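Local coordinates for protein translation initiation factor eIF2B subunit gamma (Schizosaccharomyces pombe, PDB 5B04) that acts as part of the eIF2B complex, which catalyses the exchange of GDP for GTP on the gamma subunit of initiation factor eIF2, at residues Y52-S57 with E427-V432; P176-E181 with N333-K338; I374-I379 with V391-L396. The protein carries 3 engineered substitutions. All coordinates share one frame; numbering follows the deposited sequence.

Contact 1 (Y52-S57 with E427-V432)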
loop_
_atom_site.group_PDB
_atom_site.type_symbol
_atom_site.label_atom_id
_atom_site.label_comp_id
_atom_site.label_asym_id
_atom_site.label_seq_id
_atom_site.Cartn_x
_atom_site.Cartn_y
_atom_site.Cartn_z
ATOM N N TYR E 52 -3.542 80.187 -13.090
ATOM C CA TYR E 52 -3.220 81.513 -13.623
ATOM C C TYR E 52 -2.442 82.445 -12.683
ATOM O O TYR E 52 -1.395 82.960 -13.078
ATOM C CB TYR E 52 -4.494 82.231 -14.083
ATOM C CG TYR E 52 -4.265 83.703 -14.343
ATOM C CD1 TYR E 52 -3.555 84.126 -15.459
ATOM C CD2 TYR E 52 -4.742 84.669 -13.465
ATOM C CE1 TYR E 52 -3.333 85.469 -15.699
ATOM C CE2 TYR E 52 -4.526 86.014 -13.696
ATOM C CZ TYR E 52 -3.822 86.408 -14.815
ATOM O OH TYR E 52 -3.603 87.746 -15.052
ATOM N N PRO E 53 -2.943 82.686 -11.453
ATOM C CA PRO E 53 -2.220 83.668 -10.635
ATOM C C PRO E 53 -0.812 83.202 -10.286
ATOM O O PRO E 53 0.096 84.017 -10.128
ATOM C CB PRO E 53 -3.082 83.781 -9.369
ATOM C CG PRO E 53 -4.412 83.208 -9.745
ATOM C CD PRO E 53 -4.100 82.131 -10.729
ATOM N N LEU E 54 -0.641 81.889 -10.192
ATOM C CA LEU E 54 0.624 81.295 -9.784
ATOM C C LEU E 54 1.636 81.235 -10.926
ATOM O O LEU E 54 2.841 81.362 -10.704
ATOM C CB LEU E 54 0.393 79.884 -9.230
ATOM C CG LEU E 54 -0.185 79.681 -7.823
ATOM C CD1 LEU E 54 -1.582 80.268 -7.668
ATOM C CD2 LEU E 54 -0.197 78.199 -7.479
ATOM N N THR E 55 1.144 81.047 -12.148
ATOM C CA THR E 55 2.016 80.735 -13.278
ATOM C C THR E 55 2.044 81.785 -14.383
ATOM O O THR E 55 2.079 81.440 -15.561
ATOM C CB THR E 55 1.612 79.400 -13.929
ATOM O OG1 THR E 55 0.219 79.436 -14.269
ATOM C CG2 THR E 55 1.860 78.253 -12.978
ATOM N N GLY E 56 2.039 83.060 -14.016
ATOM C CA GLY E 56 2.143 84.117 -15.005
ATOM C C GLY E 56 3.582 84.556 -15.191
ATOM O O GLY E 56 3.955 85.087 -16.237
ATOM N N SER E 57 4.395 84.314 -14.168
ATOM C CA SER E 57 5.766 84.808 -14.134
ATOM C C SER E 57 6.761 83.877 -14.818
ATOM O O SER E 57 6.536 82.671 -14.921
ATOM C CB SER E 57 6.201 85.038 -12.686
ATOM O OG SER E 57 7.594 85.277 -12.603
ATOM N N GLU E 427 -9.448 83.406 1.173
ATOM C CA GLU E 427 -9.597 82.608 -0.042
ATOM C C GLU E 427 -9.128 83.385 -1.267
ATOM O O GLU E 427 -9.863 83.536 -2.243
ATOM C CB GLU E 427 -11.051 82.162 -0.211
ATOM C CG GLU E 427 -11.564 81.324 0.948
ATOM C CD GLU E 427 -13.075 81.209 0.967
ATOM O OE1 GLU E 427 -13.723 81.701 0.019
ATOM O OE2 GLU E 427 -13.613 80.626 1.932
ATOM N N CYS E 428 -7.897 83.880 -1.199
ATOM C CA CYS E 428 -7.354 84.735 -2.245
ATOM C C CYS E 428 -6.049 84.227 -2.827
ATOM O O CYS E 428 -5.139 83.851 -2.091
ATOM C CB CYS E 428 -7.126 86.141 -1.709
ATOM S SG CYS E 428 -8.594 87.060 -1.536
ATOM N N GLU E 429 -5.957 84.234 -4.152
ATOM C CA GLU E 429 -4.715 83.885 -4.826
ATOM C C GLU E 429 -3.857 85.124 -5.042
ATOM O O GLU E 429 -4.182 85.982 -5.863
ATOM C CB GLU E 429 -4.991 83.199 -6.166
ATOM C CG GLU E 429 -5.455 81.756 -6.053
ATOM C CD GLU E 429 -6.945 81.636 -5.811
ATOM O OE1 GLU E 429 -7.709 82.431 -6.400
ATOM O OE2 GLU E 429 -7.353 80.747 -5.035
ATOM N N ILE E 430 -2.764 85.216 -4.294
ATOM C CA ILE E 430 -1.831 86.324 -4.443
ATOM C C ILE E 430 -0.670 85.906 -5.337
ATOM O O ILE E 430 0.247 85.209 -4.898
ATOM C CB ILE E 430 -1.298 86.799 -3.085
ATOM C CG1 ILE E 430 -2.462 87.092 -2.138
ATOM C CG2 ILE E 430 -0.422 88.030 -3.257
ATOM C CD1 ILE E 430 -2.038 87.313 -0.710
ATOM N N GLY E 431 -0.722 86.342 -6.592
ATOM C CA GLY E 431 0.236 85.929 -7.602
ATOM C C GLY E 431 1.667 86.376 -7.378
ATOM O O GLY E 431 2.032 86.833 -6.296
ATOM N N VAL E 432 2.481 86.244 -8.420
ATOM C CA VAL E 432 3.913 86.492 -8.312
ATOM C C VAL E 432 4.274 87.969 -8.427
ATOM O O VAL E 432 3.791 88.676 -9.315
ATOM C CB VAL E 432 4.697 85.716 -9.389
ATOM C CG1 VAL E 432 6.193 85.823 -9.137
ATOM C CG2 VAL E 432 4.265 84.258 -9.409
#
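Pro-53 and Val-432 bury the largest areas here, each meeting the opposite segment at a different point. The CB–CG edge of the Pro-53 ring lies against the methylene base of Glu-429, with Pro-53 CG 3.6 Å from Glu-429 CB. Because the Glu-429 chain bends at chi2 (84°), its carboxylate swings off to one side, and the proline meets CB and CG rather than charge. Between these side chains and Val-432 runs Gly-431, which passes close by Pro-53, its CA 3.2 Å from Pro-53 O. Val-432 then splits its methyls over the far end of the loop: CG2 comes to 3.5 Å from Leu-54 O, while CG1 packs 3.6 Å from Ser-57 CB. The hydroxyl of Ser-57 is bonded to Ala-59 N, so the serine offers mainly its CB to the valine. With an alanine in place of Val-432, both methyls go, which would probably open a gap beside Ser-57 CB and Leu-54 O. No hydrogen bond crosses; the two segments meet by van der Waals packing. The 52–57 loop of the nucleotidyltransferase-like domain, between strand 39–45 and helix 74–82, thus rests on the left-handed beta-helix at strand 429–430, with Leu-54 reaching the adjoining strand 412–413 at Ile-412.

Contact 2 (P176-E181 with N333-K338)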
loop_
_atom_site.group_PDB
_atom_site.type_symbol
_atom_site.label_atom_id
_atom_site.label_comp_id
_atom_site.label_asym_id
_atom_site.label_seq_id
_atom_site.Cartn_x
_atom_site.Cartn_y
_atom_site.Cartn_z
ATOM N N PRO E 176 -9.555 57.672 -8.407
ATOM C CA PRO E 176 -10.653 58.433 -7.801
ATOM C C PRO E 176 -10.319 59.918 -7.705
ATOM O O PRO E 176 -9.219 60.270 -7.278
ATOM C CB PRO E 176 -10.785 57.814 -6.406
ATOM C CG PRO E 176 -10.215 56.447 -6.542
ATOM C CD PRO E 176 -9.103 56.572 -7.537
ATOM N N VAL E 177 -11.253 60.774 -8.106
ATOM C CA VAL E 177 -11.036 62.214 -8.059
ATOM C C VAL E 177 -10.947 62.695 -6.613
ATOM O O VAL E 177 -11.558 62.108 -5.719
ATOM C CB VAL E 177 -12.160 62.984 -8.782
ATOM C CG1 VAL E 177 -11.691 64.380 -9.165
ATOM C CG2 VAL E 177 -12.607 62.232 -10.020
ATOM N N LEU E 178 -10.173 63.751 -6.388
ATOM C CA LEU E 178 -10.098 64.377 -5.073
ATOM C C LEU E 178 -11.464 64.939 -4.696
ATOM O O LEU E 178 -12.242 65.323 -5.568
ATOM C CB LEU E 178 -9.038 65.483 -5.050
ATOM C CG LEU E 178 -7.581 65.082 -4.806
ATOM C CD1 LEU E 178 -7.058 64.150 -5.886
ATOM C CD2 LEU E 178 -6.700 66.315 -4.695
ATOM N N LYS E 179 -11.710 64.929 -3.397
ATOM C CA LYS E 179 -12.946 65.393 -2.829
ATOM C C LYS E 179 -12.887 66.807 -2.267
ATOM O O LYS E 179 -13.884 67.313 -1.778
ATOM C CB LYS E 179 -13.409 64.418 -1.761
ATOM C CG LYS E 179 -13.544 62.995 -2.272
ATOM C CD LYS E 179 -14.816 62.331 -1.782
ATOM C CE LYS E 179 -15.996 62.675 -2.672
ATOM N NZ LYS E 179 -16.213 61.627 -3.699
ATOM N N TYR E 180 -11.739 67.456 -2.338
ATOM C CA TYR E 180 -11.680 68.865 -1.992
ATOM C C TYR E 180 -12.278 69.155 -0.625
ATOM O O TYR E 180 -13.115 70.034 -0.472
ATOM C CB TYR E 180 -12.388 69.696 -3.048
ATOM C CG TYR E 180 -11.997 69.397 -4.455
ATOM C CD1 TYR E 180 -10.681 69.356 -4.831
ATOM C CD2 TYR E 180 -12.951 69.181 -5.411
ATOM C CE1 TYR E 180 -10.323 69.085 -6.127
ATOM C CE2 TYR E 180 -12.603 68.908 -6.708
ATOM C CZ TYR E 180 -11.286 68.862 -7.054
ATOM O OH TYR E 180 -10.949 68.600 -8.346
ATOM N N GLU E 181 -11.866 68.403 0.377
ATOM C CA GLU E 181 -12.473 68.542 1.683
ATOM C C GLU E 181 -12.303 69.939 2.291
ATOM O O GLU E 181 -13.232 70.437 2.902
ATOM C CB GLU E 181 -12.049 67.404 2.607
ATOM C CG GLU E 181 -12.107 67.729 4.085
ATOM C CD GLU E 181 -10.812 68.334 4.560
ATOM O OE1 GLU E 181 -10.120 68.925 3.721
ATOM O OE2 GLU E 181 -10.477 68.205 5.754
ATOM N N ASN E 333 -3.798 73.342 -3.805
ATOM C CA ASN E 333 -4.113 73.651 -2.417
ATOM C C ASN E 333 -4.367 72.389 -1.602
ATOM O O ASN E 333 -3.944 72.281 -0.449
ATOM C CB ASN E 333 -5.330 74.572 -2.333
ATOM C CG ASN E 333 -5.717 74.898 -0.903
ATOM O OD1 ASN E 333 -6.537 74.209 -0.296
ATOM N ND2 ASN E 333 -5.122 75.951 -0.356
ATOM N N LYS E 334 -5.047 71.430 -2.221
ATOM C CA LYS E 334 -5.460 70.217 -1.531
ATOM C C LYS E 334 -4.372 69.147 -1.539
ATOM O O LYS E 334 -4.147 68.477 -0.531
ATOM C CB LYS E 334 -6.742 69.665 -2.155
ATOM C CG LYS E 334 -7.555 68.886 -1.158
ATOM C CD LYS E 334 -8.031 69.828 -0.070
ATOM C CE LYS E 334 -8.225 69.098 1.233
ATOM N NZ LYS E 334 -8.667 67.699 1.019
ATOM N N CYS E 335 -3.705 68.990 -2.678
ATOM C CA CYS E 335 -2.597 68.049 -2.802
ATOM C C CYS E 335 -1.491 68.403 -1.820
ATOM O O CYS E 335 -0.906 67.526 -1.184
ATOM C CB CYS E 335 -2.051 68.039 -4.232
ATOM S SG CYS E 335 -2.705 66.721 -5.282
ATOM N N ILE E 336 -1.212 69.697 -1.704
ATOM C CA ILE E 336 -0.248 70.200 -0.734
ATOM C C ILE E 336 -0.697 69.845 0.677
ATOM O O ILE E 336 0.102 69.390 1.499
ATOM C CB ILE E 336 -0.068 71.725 -0.864
ATOM C CG1 ILE E 336 0.673 72.050 -2.161
ATOM C CG2 ILE E 336 0.683 72.285 0.325
ATOM C CD1 ILE E 336 0.939 73.517 -2.385
ATOM N N ALA E 337 -1.983 70.042 0.949
ATOM C CA ALA E 337 -2.559 69.671 2.233
ATOM C C ALA E 337 -2.529 68.157 2.416
ATOM O O ALA E 337 -2.337 67.658 3.524
ATOM C CB ALA E 337 -3.983 70.193 2.349
ATOM N N LYS E 338 -2.711 67.435 1.315
ATOM C CA LYS E 338 -2.765 65.978 1.343
ATOM C C LYS E 338 -1.393 65.370 1.629
ATOM O O LYS E 338 -1.287 64.198 1.991
ATOM C CB LYS E 338 -3.315 65.444 0.015
ATOM C CG LYS E 338 -3.710 63.975 0.031
ATOM C CD LYS E 338 -4.865 63.721 0.987
ATOM C CE LYS E 338 -5.176 62.236 1.094
ATOM N NZ LYS E 338 -5.539 61.641 -0.222
#
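Lys-334 and Glu-181 form the charged part of this surface contact. The two side chains cross at about a right angle, and Lys-334 NZ makes a salt bridge to Glu-181 OE1 at 3.3 Å. The lysine gets there by a folded route: CG stands opposite the backbone N (chi1 -152°), and bends at chi2 and chi4 turn the chain so that it slants down the helix toward its C-terminal end and brings the ammonium beside Glu-181. Glu-181 is bent too, at chi2 (-89°), which carries its carboxylate toward the amine. Glu-181 N also lies 3.3 Å from Lys-334 NZ, but both are donors and no bond joins them. As Glu-181 touches a crystal neighbour as well, its exact pose may owe something to the lattice.

The apolar part lies nearer the start of the loop. Leu-178 points at the helix and lays CD2 against two successive residues, 4.2 Å from Lys-334 CB and 4.1 Å from Cys-335 SG. The aliphatic stem of the lysine does further work: its CG packs 4.2 Å from Tyr-180 CA. The CB of Tyr-180 points away from the helix, and its ring takes little part; Leu-178 O lies 3.8 Å above the plane of that ring, offset toward the rim. Tyr-180 also touches Glu-331, just before the helix.

The loop following strand 170–176 of the nucleotidyltransferase-like domain passes across the side of helix 332–338, touching it through Leu-178, Tyr-180 and Glu-181. Lys-334 serves both kinds of interaction, greasy at its base and charged at its tip. With the single ion pair at an exposed residue and no hydrogen bond across, solvent probably screens the charges, and the holding is likely to be modest.

Contact 3 (I374-I379 with V391-L396)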
loop_
_atom_site.group_PDB
_atom_site.type_symbol
_atom_site.label_atom_id
_atom_site.label_comp_id
_atom_site.label_asym_id
_atom_site.label_seq_id
_atom_site.Cartn_x
_atom_site.Cartn_y
_atom_site.Cartn_z
ATOM N N ILE E 374 0.617 80.618 13.083
ATOM C CA ILE E 374 0.536 79.902 11.814
ATOM C C ILE E 374 -0.135 78.546 12.023
ATOM O O ILE E 374 0.449 77.623 12.591
ATOM C CB ILE E 374 1.923 79.715 11.158
ATOM C CG1 ILE E 374 2.986 79.394 12.208
ATOM C CG2 ILE E 374 2.321 80.966 10.396
ATOM C CD1 ILE E 374 4.309 78.950 11.619
ATOM N N LYS E 375 -1.377 78.446 11.564
ATOM C CA LYS E 375 -2.187 77.249 11.755
ATOM C C LYS E 375 -2.537 76.601 10.421
ATOM O O LYS E 375 -3.128 77.244 9.555
ATOM C CB LYS E 375 -3.466 77.598 12.518
ATOM C CG LYS E 375 -4.440 76.445 12.680
ATOM C CD LYS E 375 -5.856 76.869 12.310
ATOM C CE LYS E 375 -6.245 78.175 12.985
ATOM N NZ LYS E 375 -7.615 78.620 12.603
ATOM N N LYS E 376 -2.165 75.333 10.262
ATOM C CA LYS E 376 -2.494 74.563 9.063
ATOM C C LYS E 376 -2.040 75.257 7.778
ATOM O O LYS E 376 -2.863 75.582 6.928
ATOM C CB LYS E 376 -4.004 74.306 8.996
ATOM C CG LYS E 376 -4.550 73.434 10.117
ATOM C CD LYS E 376 -6.071 73.499 10.171
ATOM C CE LYS E 376 -6.639 72.466 11.133
ATOM N NZ LYS E 376 -8.019 72.811 11.577
ATOM N N SER E 377 -0.737 75.486 7.633
ATOM C CA SER E 377 -0.240 76.221 6.472
ATOM C C SER E 377 1.194 75.874 6.070
ATOM O O SER E 377 2.065 75.687 6.916
ATOM C CB SER E 377 -0.341 77.726 6.730
ATOM O OG SER E 377 -1.690 78.159 6.678
ATOM N N ILE E 378 1.432 75.811 4.763
ATOM C CA ILE E 378 2.758 75.510 4.236
ATOM C C ILE E 378 3.489 76.798 3.865
ATOM O O ILE E 378 2.986 77.603 3.080
ATOM C CB ILE E 378 2.688 74.576 3.006
ATOM C CG1 ILE E 378 2.410 73.130 3.433
ATOM C CG2 ILE E 378 3.988 74.627 2.218
ATOM C CD1 ILE E 378 0.973 72.847 3.834
ATOM N N ILE E 379 4.673 76.991 4.438
ATOM C CA ILE E 379 5.448 78.206 4.210
ATOM C C ILE E 379 6.770 77.907 3.504
ATOM O O ILE E 379 7.506 77.003 3.899
ATOM C CB ILE E 379 5.735 78.941 5.533
ATOM C CG1 ILE E 379 4.430 79.195 6.291
ATOM C CG2 ILE E 379 6.470 80.249 5.275
ATOM C CD1 ILE E 379 4.597 80.028 7.543
ATOM N N VAL E 391 -2.001 83.085 9.940
ATOM C CA VAL E 391 -2.022 82.395 8.652
ATOM C C VAL E 391 -2.712 81.040 8.784
ATOM O O VAL E 391 -2.202 80.141 9.453
ATOM C CB VAL E 391 -0.599 82.186 8.093
ATOM C CG1 VAL E 391 -0.662 81.593 6.696
ATOM C CG2 VAL E 391 0.166 83.495 8.077
ATOM N N SER E 392 -3.870 80.893 8.144
ATOM C CA SER E 392 -4.653 79.666 8.267
ATOM C C SER E 392 -5.057 79.082 6.913
ATOM O O SER E 392 -5.466 79.813 6.009
ATOM C CB SER E 392 -5.904 79.921 9.111
ATOM O OG SER E 392 -6.559 78.705 9.428
ATOM N N ASN E 393 -4.945 77.758 6.797
ATOM C CA ASN E 393 -5.248 77.025 5.565
ATOM C C ASN E 393 -4.614 77.644 4.327
ATOM O O ASN E 393 -5.195 77.620 3.242
ATOM C CB ASN E 393 -6.761 76.911 5.365
ATOM C CG ASN E 393 -7.335 75.652 5.984
ATOM O OD1 ASN E 393 -6.596 74.771 6.424
ATOM N ND2 ASN E 393 -8.659 75.556 6.013
ATOM N N SER E 394 -3.414 78.187 4.492
ATOM C CA SER E 394 -2.759 78.898 3.406
ATOM C C SER E 394 -1.477 78.219 2.948
ATOM O O SER E 394 -0.951 77.335 3.620
ATOM C CB SER E 394 -2.461 80.338 3.823
ATOM O OG SER E 394 -3.660 81.074 3.989
ATOM N N ILE E 395 -0.987 78.613 1.794
ATOM C CA ILE E 395 0.280 78.126 1.325
ATOM C C ILE E 395 1.169 79.286 0.961
ATOM O O ILE E 395 0.769 80.158 0.223
ATOM C CB ILE E 395 0.088 77.271 0.091
ATOM C CG1 ILE E 395 -0.747 76.062 0.429
ATOM C CG2 ILE E 395 1.417 76.805 -0.429
ATOM C CD1 ILE E 395 -1.685 75.701 -0.682
ATOM N N LEU E 396 2.390 79.282 1.456
ATOM C CA LEU E 396 3.305 80.350 1.142
ATOM C C LEU E 396 4.551 79.838 0.487
ATOM O O LEU E 396 5.233 78.988 1.012
ATOM C CB LEU E 396 3.690 81.085 2.401
ATOM C CG LEU E 396 2.552 81.694 3.187
ATOM C CD1 LEU E 396 3.127 82.300 4.439
ATOM C CD2 LEU E 396 1.885 82.757 2.347
#
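Ile-374 and Val-391 lie side by side, pointing the same way into the interior of a left-handed parallel beta-helix, the hexapeptide-repeat fold of this domain. The two segments belong to successive coils, 17 residues apart in sequence, and run parallel and in register through a corner.

Inside the coils, bumps settle one above the next. Ile-374 CG2 lies 3.9 Å from Val-391 CB, and past the corner Ile-379 CG1 lies 3.8 Å from Leu-396 CD1. Those two larger side chains also run alongside each other; Leu-396 tucks CD1 against both CG1 and CG2 of Ile-379, while Ile-385 of strand 384–385, in the chain between the two segments, packs against both. The notch at the corner is taken by the small Ser-377, with Val-391 CG1 turned toward it, 3.6 Å from Ser-377 OG. On the outward face of the coil, buried beneath helix 332–338, Ile-378 and Ile-395 form a looser pair, their CG2 methyls 4.3 Å apart, and together make a ridge against Ile-336.

The corner itself is made by Lys-376 and Asn-393, each with positive phi. Their side chains lie alongside each other outside the bend, Asn-393 OD1 near Lys-376 CB. Just before it, Lys-375 folds back so that its NZ makes a weak bond to Ser-392 OG.

Backbone bonds tie the coils on both sides of the bend: Lys-375 N to Val-391 O at 2.8 Å, then Ile-378 N to Ser-394 O at 3.1 Å. Ser-394 turns its hydroxyl on to the next coil, where it bonds to Cys-411 N. Between the backbone bonds, a side chain stands in for a carbonyl: Ser-377 OG, held anti to its carbonyl carbon (chi1 -73°) and within reach, accepts from Ser-394 N over 2.8 Å, with 162° at the hydrogen.

Contact 3 builds the beta-helix from within, while contact 1 sets a loop of the nucleotidyltransferase-like domain on a later coil; their centres are 16 Å apart and both reach the same parallel sheet. Contact 2 works one layer further out. Its helix segment 333–338 faces the 176–181 loop on one side and the outward face of contact 3 on another: Ile-336 CG2 packs 3.6 Å from Ile-378 CD1, and Asn-333 ND2 lies 3.5 Å from Ile-395 CD1. Contacts 1 and 2 do not touch, their nearest atoms staying about 7 Å apart. Contact 1 joins the two domains directly, whereas contact 2 reaches the beta-helix through helix 332–338.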